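Local coordinates for YcgJ protein (Bacillus subtilis, PDB 1XXL), which is of unknown function but probably acts as an S-adenosylmethionine-dependent methyltransferase, at residues A[95-98]-A[99-102]; A[137-140]-A[141-145]; A[178-181]-A[182-186]; A[192-195]-A[196-200]. All coordinates share one frame; numbering follows the deposited sequence.

Overall arrangement
All four contacts are local and follow one another along the chain without nesting or crossing. Contact 1 closes the turn after strand 88-94, in the Rossmann-type methyltransferase domain. Contact 2 is the last part of helix 131-144. Contact 3 is the junction of strand 166-179 with helix 180-187, and contact 4 lies within helix 191-202. Contact 1 meets contact 2 through His99 and Asp145, whose atoms NE2 and OD2 are 2.9 Å apart. Contacts 2, 3 and 4 touch one another pairwise. Helices 131-144 and 180-187 touch strand 222-236, and helix 191-202 packs on both helices. A sulfate ion is shared by contacts 2 and 3.

Contact 1 of 4, residues A[95-98]-A[99-102]; sequences YAAH and HFSD. With SO4 (sulfate ion), chain D.
Ala96 with His99 and Ala97 with Phe100 make a short 3-10 turn, a local contact in the loop between strand 88-94 and helix 103-113 of the Rossmann-type methyltransferase domain. Two backbone bonds close it. His99 N donates to Ala96 O at 3.0 Å, and Phe100 N donates to Ala97 O at 3.0 Å. The ring of Phe100 turns one face to Ala97. Ala97 CA sits over its centre, 3.6 Å from the centroid and 6° off the normal, a close CH-pi contact. Ala97 CB reaches the rim of the ring at Phe100 CE2, 3.9 Å away.

The two histidines lie side by side and point the same way. The edge of His98 meets the face of His99, with centroids 4.3 Å apart and planes at 53°. His98 CG lies between its backbone N and carbonyl carbon (chi1 60°), which swings the ring alongside His99. Hydrogen bonds between His98 ND1 and Asp124, and between His99 NE2 and Asp145, help fix both rings.

The Tyr95 side chain leads away from the turn. Its OH approaches sulfate O4 to 2.5 Å, a very short and so doubtful distance. The ion, probably from the crystallisation liquor, also holds His6 and His8, apparently tag residues. Phe100 packs on Ala78 and Glu79, assigned to S-adenosylmethionine binding. Tyr95 touches strands 118-125 and 166-179.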
# COMPACT_ATOMS: atom_id res chain seq x y z
N TYR A 95 -0.16 0.45 1.60
CA TYR A 95 0.57 1.48 0.89
C TYR A 95 1.97 1.05 0.45
O TYR A 95 2.92 1.81 0.52
CB TYR A 95 0.60 2.80 1.70
CG TYR A 95 -0.78 3.39 1.95
CD1 TYR A 95 -1.59 3.81 0.90
CD2 TYR A 95 -1.26 3.55 3.25
CE1 TYR A 95 -2.84 4.39 1.12
CE2 TYR A 95 -2.54 4.12 3.49
CZ TYR A 95 -3.32 4.53 2.43
OH TYR A 95 -4.55 5.07 2.66
N ALA A 96 2.08 -0.19 -0.02
CA ALA A 96 3.36 -0.72 -0.46
C ALA A 96 3.40 -1.10 -1.94
O ALA A 96 4.45 -1.04 -2.55
CB ALA A 96 3.73 -1.93 0.39
N ALA A 97 2.27 -1.52 -2.50
CA ALA A 97 2.24 -2.06 -3.88
C ALA A 97 2.78 -1.10 -4.94
O ALA A 97 3.39 -1.55 -5.93
CB ALA A 97 0.85 -2.50 -4.25
N HIS A 98 2.55 0.20 -4.75
CA HIS A 98 3.06 1.18 -5.71
C HIS A 98 4.59 1.22 -5.82
O HIS A 98 5.12 1.82 -6.75
CB HIS A 98 2.47 2.59 -5.47
CG HIS A 98 2.78 3.16 -4.12
ND1 HIS A 98 1.93 3.02 -3.04
CD2 HIS A 98 3.81 3.93 -3.69
CE1 HIS A 98 2.45 3.65 -2.00
NE2 HIS A 98 3.59 4.20 -2.36
N HIS A 99 5.27 0.59 -4.87
CA HIS A 99 6.73 0.46 -4.88
C HIS A 99 7.22 -0.87 -5.45
O HIS A 99 8.42 -1.04 -5.60
CB HIS A 99 7.29 0.59 -3.47
CG HIS A 99 7.21 1.96 -2.90
ND1 HIS A 99 6.81 2.21 -1.61
CD2 HIS A 99 7.49 3.17 -3.45
CE1 HIS A 99 6.84 3.51 -1.38
NE2 HIS A 99 7.25 4.12 -2.49
N PHE A 100 6.34 -1.82 -5.77
CA PHE A 100 6.76 -3.12 -6.31
C PHE A 100 7.38 -2.94 -7.69
O PHE A 100 6.83 -2.25 -8.50
CB PHE A 100 5.57 -4.08 -6.47
CG PHE A 100 4.94 -4.54 -5.20
CD1 PHE A 100 5.51 -4.31 -3.96
CD2 PHE A 100 3.75 -5.22 -5.24
CE1 PHE A 100 4.90 -4.77 -2.82
CE2 PHE A 100 3.14 -5.68 -4.10
CZ PHE A 100 3.73 -5.46 -2.89
N SER A 101 8.49 -3.61 -7.95
CA SER A 101 9.13 -3.53 -9.27
C SER A 101 8.35 -4.33 -10.32
O SER A 101 8.45 -4.05 -11.52
CB SER A 101 10.58 -4.05 -9.19
OG SER A 101 10.58 -5.42 -8.80
N ASP A 102 7.59 -5.34 -9.87
CA ASP A 102 6.78 -6.17 -10.76
C ASP A 102 5.53 -6.65 -10.02
O ASP A 102 5.48 -7.74 -9.47
CB ASP A 102 7.62 -7.34 -11.31
CG ASP A 102 6.91 -8.14 -12.40
OD1 ASP A 102 5.70 -7.98 -12.64
OD2 ASP A 102 7.60 -8.98 -13.01
S SO4 D . -5.45 6.21 5.95
O1 SO4 D . -6.75 6.05 5.36
O2 SO4 D . -5.28 5.33 7.12
O3 SO4 D . -5.28 7.57 6.34
O4 SO4 D . -4.46 5.99 4.96

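Contact 2 of 4, residues A[137-140]-A[141-145]; sequences VNHL and NRLRD. With SO4 (sulfate ion), chain E.
Leu143 rests on His139 one helical turn earlier. Leu143 CG lies over one face of the imidazole, 4.0 Å from its centroid and offset toward the rim, a CH-pi contact. Leu143 CD1 comes within 3.6 Å of His139 NE2. The backbone beneath is regular: Leu143 N donates to His139 O at 2.9 Å, and Arg142 N to Asn138 O at 2.9 Å.

Arg142 folds back over the preceding turn. Its chain bends at chi3 (-58°), which lays one guanidinium face over Asn138 O. The plane is within 10° of the Asn138 amide. A water in the planes of the His139 ring and the Arg142 guanidinium joins His139 ND1 to Arg142 NH1, the latter link being weak.

The second shell fixes the polar ends. Arg142 NH2 donates to Val149 O. Glu151 receives Asn141 ND2 through its carboxylate and gives its backbone N to Asn138 OD1. Arg144 reaches out to a sulfate, with NH1 3.2 Å from O1 and NH2 3.0 Å from O4, and makes a cation-pi contact with Trp183.

Within the fold, this end of helix 131-144 is packed against helix 191-202 by Leu140 and Leu143. Leu140 and Asn141 meet helix 180-187, and Val137 meets strand 222-236.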
# COMPACT_ATOMS: atom_id res chain seq x y z
N VAL A 137 -1.49 11.50 -11.67
CA VAL A 137 -1.22 11.11 -10.31
C VAL A 137 0.05 10.27 -10.19
O VAL A 137 0.78 10.42 -9.22
CB VAL A 137 -2.44 10.44 -9.63
CG1 VAL A 137 -2.75 9.04 -10.20
CG2 VAL A 137 -2.23 10.40 -8.10
N ASN A 138 0.33 9.42 -11.17
CA ASN A 138 1.58 8.66 -11.14
C ASN A 138 2.82 9.55 -11.28
O ASN A 138 3.83 9.34 -10.57
CB ASN A 138 1.60 7.55 -12.19
CG ASN A 138 1.01 6.26 -11.66
OD1 ASN A 138 1.64 5.59 -10.86
ND2 ASN A 138 -0.21 5.92 -12.09
N HIS A 139 2.73 10.52 -12.17
CA HIS A 139 3.78 11.52 -12.33
C HIS A 139 3.94 12.33 -11.03
O HIS A 139 5.07 12.54 -10.57
CB HIS A 139 3.48 12.45 -13.53
CG HIS A 139 4.61 13.37 -13.87
ND1 HIS A 139 5.85 12.92 -14.26
CD2 HIS A 139 4.68 14.73 -13.88
CE1 HIS A 139 6.65 13.95 -14.49
NE2 HIS A 139 5.97 15.06 -14.26
N LEU A 140 2.83 12.78 -10.43
CA LEU A 140 2.91 13.57 -9.19
C LEU A 140 3.67 12.80 -8.12
O LEU A 140 4.59 13.33 -7.50
CB LEU A 140 1.54 13.94 -8.68
CG LEU A 140 1.43 14.67 -7.33
CD1 LEU A 140 2.09 16.04 -7.37
CD2 LEU A 140 -0.02 14.81 -6.97
N ASN A 141 3.31 11.54 -7.93
CA ASN A 141 3.93 10.73 -6.89
C ASN A 141 5.40 10.35 -7.21
O ASN A 141 6.25 10.30 -6.30
CB ASN A 141 3.05 9.51 -6.59
CG ASN A 141 1.83 9.86 -5.73
OD1 ASN A 141 1.91 10.65 -4.78
ND2 ASN A 141 0.72 9.25 -6.04
N ARG A 142 5.72 10.12 -8.48
CA ARG A 142 7.11 9.84 -8.87
C ARG A 142 8.03 11.07 -8.71
O ARG A 142 9.21 10.94 -8.39
CB ARG A 142 7.18 9.31 -10.32
CG ARG A 142 8.39 8.38 -10.60
CD ARG A 142 8.13 7.46 -11.88
NE ARG A 142 6.93 6.57 -11.85
CZ ARG A 142 5.88 6.63 -12.70
NH1 ARG A 142 5.80 7.55 -13.64
NH2 ARG A 142 4.87 5.75 -12.60
N LEU A 143 7.50 12.26 -8.95
CA LEU A 143 8.29 13.49 -8.78
C LEU A 143 8.74 13.62 -7.33
O LEU A 143 9.88 14.02 -7.04
CB LEU A 143 7.45 14.72 -9.17
CG LEU A 143 7.29 15.01 -10.66
CD1 LEU A 143 6.32 16.14 -10.88
CD2 LEU A 143 8.63 15.40 -11.27
N ARG A 144 7.85 13.23 -6.43
CA ARG A 144 8.10 13.38 -5.01
C ARG A 144 8.92 12.22 -4.47
O ARG A 144 9.73 12.41 -3.58
CB ARG A 144 6.77 13.55 -4.27
CG ARG A 144 6.88 13.88 -2.78
CD ARG A 144 6.40 12.70 -2.04
NE ARG A 144 6.41 12.92 -0.61
CZ ARG A 144 5.96 12.03 0.26
NH1 ARG A 144 5.47 10.87 -0.17
NH2 ARG A 144 6.01 12.30 1.55
N ASP A 145 8.73 11.02 -5.04
CA ASP A 145 9.35 9.80 -4.51
C ASP A 145 9.90 8.97 -5.67
O ASP A 145 9.16 8.22 -6.30
CB ASP A 145 8.31 9.02 -3.70
CG ASP A 145 8.86 7.70 -3.11
OD1 ASP A 145 10.08 7.42 -3.24
OD2 ASP A 145 8.06 6.94 -2.54
S SO4 E . 3.62 9.84 3.17
O1 SO4 E . 3.95 9.10 1.95
O2 SO4 E . 3.13 8.90 4.18
O3 SO4 E . 2.54 10.81 2.91
O4 SO4 E . 4.84 10.50 3.63
O HOH W 1 6.19 9.88 -14.56

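Contact 3 of 4, residues A[178-181]-A[182-186]. With SO4 (sulfate ion), chain E.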
# COMPACT_ATOMS: atom_id res chain seq x y z
N ILE A 178 -4.07 15.06 1.54
CA ILE A 178 -2.64 15.33 1.67
C ILE A 178 -2.45 16.83 1.91
O ILE A 178 -2.90 17.65 1.11
CB ILE A 178 -1.83 14.85 0.44
CG1 ILE A 178 -1.68 13.31 0.47
CG2 ILE A 178 -0.41 15.41 0.46
CD1 ILE A 178 -2.64 12.65 -0.29
N GLN A 179 -1.82 17.15 3.04
CA GLN A 179 -1.40 18.50 3.35
C GLN A 179 -0.03 18.70 2.70
O GLN A 179 0.94 18.05 3.05
CB GLN A 179 -1.35 18.73 4.86
CG GLN A 179 -2.69 18.50 5.62
CD GLN A 179 -3.89 19.29 5.07
OE1 GLN A 179 -5.00 18.73 4.87
NE2 GLN A 179 -3.67 20.56 4.79
N TYR A 180 -0.00 19.59 1.71
CA TYR A 180 1.13 19.73 0.81
C TYR A 180 2.47 20.01 1.52
O TYR A 180 3.48 19.34 1.22
CB TYR A 180 0.82 20.84 -0.21
CG TYR A 180 2.00 21.13 -1.09
CD1 TYR A 180 2.85 22.19 -0.81
CD2 TYR A 180 2.31 20.29 -2.16
CE1 TYR A 180 3.97 22.43 -1.60
CE2 TYR A 180 3.44 20.52 -2.96
CZ TYR A 180 4.25 21.59 -2.67
OH TYR A 180 5.36 21.82 -3.45
N ASP A 181 2.48 20.95 2.47
CA ASP A 181 3.75 21.38 3.10
C ASP A 181 4.37 20.21 3.81
O ASP A 181 5.57 19.97 3.73
CB ASP A 181 3.53 22.50 4.12
CG ASP A 181 3.42 23.89 3.49
OD1 ASP A 181 3.85 24.13 2.31
OD2 ASP A 181 2.90 24.78 4.21
N SER A 182 3.53 19.48 4.52
CA SER A 182 3.97 18.33 5.28
C SER A 182 4.44 17.19 4.36
O SER A 182 5.45 16.55 4.63
CB SER A 182 2.82 17.89 6.17
OG SER A 182 3.05 16.62 6.69
N TRP A 183 3.71 16.95 3.29
CA TRP A 183 4.05 15.94 2.28
C TRP A 183 5.42 16.18 1.64
O TRP A 183 6.19 15.25 1.44
CB TRP A 183 2.95 15.99 1.22
CG TRP A 183 2.97 14.95 0.16
CD1 TRP A 183 2.73 13.63 0.32
CD2 TRP A 183 3.15 15.16 -1.23
NE1 TRP A 183 2.77 13.00 -0.89
CE2 TRP A 183 3.04 13.92 -1.86
CE3 TRP A 183 3.43 16.29 -2.01
CZ2 TRP A 183 3.16 13.77 -3.24
CZ3 TRP A 183 3.56 16.15 -3.37
CH2 TRP A 183 3.43 14.88 -3.98
N ILE A 184 5.71 17.43 1.31
CA ILE A 184 7.01 17.80 0.76
C ILE A 184 8.13 17.61 1.78
O ILE A 184 9.16 17.04 1.44
CB ILE A 184 7.03 19.25 0.27
CG1 ILE A 184 6.14 19.40 -0.97
CG2 ILE A 184 8.47 19.73 -0.01
CD1 ILE A 184 6.54 18.57 -2.18
N LYS A 185 7.91 18.07 3.01
CA LYS A 185 8.88 17.85 4.11
C LYS A 185 9.21 16.36 4.37
O LYS A 185 10.37 16.00 4.43
CB LYS A 185 8.41 18.52 5.41
CG LYS A 185 8.73 20.00 5.48
CD LYS A 185 8.47 20.59 6.89
CE LYS A 185 9.62 20.29 7.89
NZ LYS A 185 9.32 20.79 9.30
N ARG A 186 8.19 15.51 4.48
CA ARG A 186 8.40 14.07 4.69
C ARG A 186 9.09 13.37 3.51
O ARG A 186 9.69 12.30 3.69
CB ARG A 186 7.07 13.36 4.94
CG ARG A 186 6.36 13.78 6.22
CD ARG A 186 5.18 12.82 6.53
NE ARG A 186 4.17 12.83 5.47
CZ ARG A 186 3.00 13.49 5.50
NH1 ARG A 186 2.65 14.20 6.56
NH2 ARG A 186 2.17 13.42 4.46
S SO4 E . 3.62 9.84 3.17
O1 SO4 E . 3.95 9.10 1.95
O2 SO4 E . 3.13 8.90 4.18
O3 SO4 E . 2.54 10.81 2.91
O4 SO4 E . 4.84 10.50 3.63
O HOH W 2 -0.38 15.26 4.68
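Water 2 accepts from Gln179 N at 2.9 Å and from Arg186 NH2 at 3.2 Å. It links the N-cap residue of helix 180-187, where strand 166-179 passes directly into the helix, to the Arg186 side chain about two turns on. The water lies in the guanidinium plane, at its edge. The same NH2 also donates to sulfate O3, and Arg186 NE donates to sulfate O4 at 3.0 Å. Arg144 of helix 131-144 binds this ion too, so two arginines share one anion, which probably offsets their like charges.

The backbone bonds are those of an alpha-helix. Trp183 N donates to Gln179 O, Ile184 N to Tyr180 O, and Lys185 N to Asp181 O.

Apolar packing fills the inner side. Ile178, next to last in the strand, lays CG2 over the five-membered ring of Trp183, 3.8 Å from its centroid, a CH-pi contact. CG2 lies anti to the Ile178 backbone N, and its nearest atom on the indole is Trp183 CG at 3.4 Å. Phe225 of strand 222-236 meets the indole edge-to-face.

Tyr180 CG is anti to its own N (chi1 175°), which carries the phenol along the helix to Ile184. Its OH is hydrogen-bonded to Glu194 of helix 191-202. Ile184 CG1 makes a second CH-pi contact over one face of the ring, nearer the rim, and approaches Tyr180 CZ to 3.4 Å.

Contact 4 of 4, residues A[192-195]-A[196-200]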
# COMPACT_ATOMS: atom_id res chain seq x y z
N ASP A 192 14.26 22.22 -6.89
CA ASP A 192 13.97 22.07 -8.31
C ASP A 192 12.95 20.95 -8.58
O ASP A 192 12.04 21.13 -9.39
CB ASP A 192 15.26 21.85 -9.11
CG ASP A 192 14.98 21.73 -10.60
OD1 ASP A 192 15.16 20.61 -11.13
OD2 ASP A 192 14.55 22.74 -11.20
N ARG A 193 13.09 19.80 -7.89
CA ARG A 193 12.03 18.78 -7.91
C ARG A 193 10.69 19.34 -7.46
O ARG A 193 9.66 19.10 -8.11
CB ARG A 193 12.37 17.58 -7.02
CG ARG A 193 12.93 16.38 -7.75
CD ARG A 193 11.97 15.85 -8.82
NE ARG A 193 12.22 14.42 -9.07
CZ ARG A 193 13.05 13.94 -10.00
NH1 ARG A 193 13.73 14.75 -10.80
NH2 ARG A 193 13.19 12.61 -10.12
N GLU A 194 10.69 20.10 -6.36
CA GLU A 194 9.47 20.71 -5.88
C GLU A 194 8.90 21.70 -6.88
O GLU A 194 7.69 21.74 -7.06
CB GLU A 194 9.65 21.41 -4.53
CG GLU A 194 8.31 21.76 -3.92
CD GLU A 194 8.40 22.64 -2.70
OE1 GLU A 194 9.53 22.87 -2.22
OE2 GLU A 194 7.32 23.09 -2.22
N LYS A 195 9.74 22.50 -7.54
CA LYS A 195 9.22 23.44 -8.52
C LYS A 195 8.46 22.68 -9.62
O LYS A 195 7.44 23.17 -10.10
CB LYS A 195 10.32 24.32 -9.16
CG LYS A 195 10.97 25.41 -8.25
CD LYS A 195 10.06 26.65 -7.93
CE LYS A 195 10.92 27.91 -7.56
NZ LYS A 195 10.10 29.16 -7.29
N GLN A 196 8.97 21.51 -10.01
CA GLN A 196 8.26 20.66 -11.00
C GLN A 196 6.89 20.19 -10.48
O GLN A 196 5.91 20.17 -11.22
CB GLN A 196 9.10 19.43 -11.39
CG GLN A 196 10.41 19.75 -12.10
CD GLN A 196 11.26 18.48 -12.37
OE1 GLN A 196 10.77 17.50 -12.97
NE2 GLN A 196 12.52 18.49 -11.92
N ILE A 197 6.84 19.80 -9.22
CA ILE A 197 5.56 19.43 -8.57
C ILE A 197 4.58 20.60 -8.59
O ILE A 197 3.41 20.43 -8.94
CB ILE A 197 5.77 18.96 -7.11
CG1 ILE A 197 6.42 17.58 -7.12
CG2 ILE A 197 4.44 18.89 -6.38
CD1 ILE A 197 7.02 17.17 -5.88
N ILE A 198 5.06 21.80 -8.25
CA ILE A 198 4.20 22.98 -8.19
C ILE A 198 3.63 23.28 -9.58
O ILE A 198 2.43 23.51 -9.71
CB ILE A 198 4.94 24.20 -7.59
CG1 ILE A 198 5.28 23.94 -6.10
CG2 ILE A 198 4.11 25.45 -7.75
CD1 ILE A 198 6.30 24.93 -5.48
N THR A 199 4.48 23.23 -10.61
CA THR A 199 4.03 23.42 -12.00
C THR A 199 2.97 22.37 -12.41
O THR A 199 1.98 22.70 -13.04
CB THR A 199 5.22 23.34 -13.00
OG1 THR A 199 6.16 24.37 -12.70
CG2 THR A 199 4.79 23.50 -14.44
N HIS A 200 3.21 21.11 -12.04
CA HIS A 200 2.30 20.00 -12.34
C HIS A 200 0.91 20.26 -11.76
O HIS A 200 -0.09 20.12 -12.44
CB HIS A 200 2.90 18.71 -11.77
CG HIS A 200 2.21 17.46 -12.22
ND1 HIS A 200 2.06 17.12 -13.54
CD2 HIS A 200 1.67 16.45 -11.50
CE1 HIS A 200 1.44 15.96 -13.63
NE2 HIS A 200 1.19 15.52 -12.40
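Glu194 and Ile198 mark the better-packed flank of this local alpha-helical contact, and Asp192 with Gln196 the looser one. In each pair the partners are one turn apart on helix 191-202, toward the outer part of the fold. Four i to i+4 backbone bonds run through it. Ile198 N donates to Glu194 O at 2.9 Å, and Ile197 N to Arg193 O at 3.1 Å. Thr199 N donates to Lys195 O at 3.0 Å, and Gln196 N to Asp192 O at 3.2 Å.

On the packed side the buried Ile197 faces helices 131-144 and 180-187. It touches Leu140 and Leu143 on the first and Tyr180 and Ile184 on the second. Beside it, Glu194 stretches out with CG anti to its backbone N (chi1 -167°). This carries the carboxylate beside Ile198 CD1, which Glu194 OE2 approaches to 3.9 Å. The hydrogen bond to Tyr180 directs it toward helix 180-187.

Between the two sides, Arg193 bends at chi2 and reaches back to helix 131-144, where its NE makes a weak hydrogen bond to Leu143 O.

The other flank is more open to solvent. Asp192, Lys195 and Thr199 are exposed there. Gln196 runs back along the helix with an extended chain and meets Asp192 obliquely. The amide and carboxylate planes are 55° apart. The link is weak: Gln196 NE2 donates to Asp192 OD1 across 3.5 Å, with a bent angle of 139°.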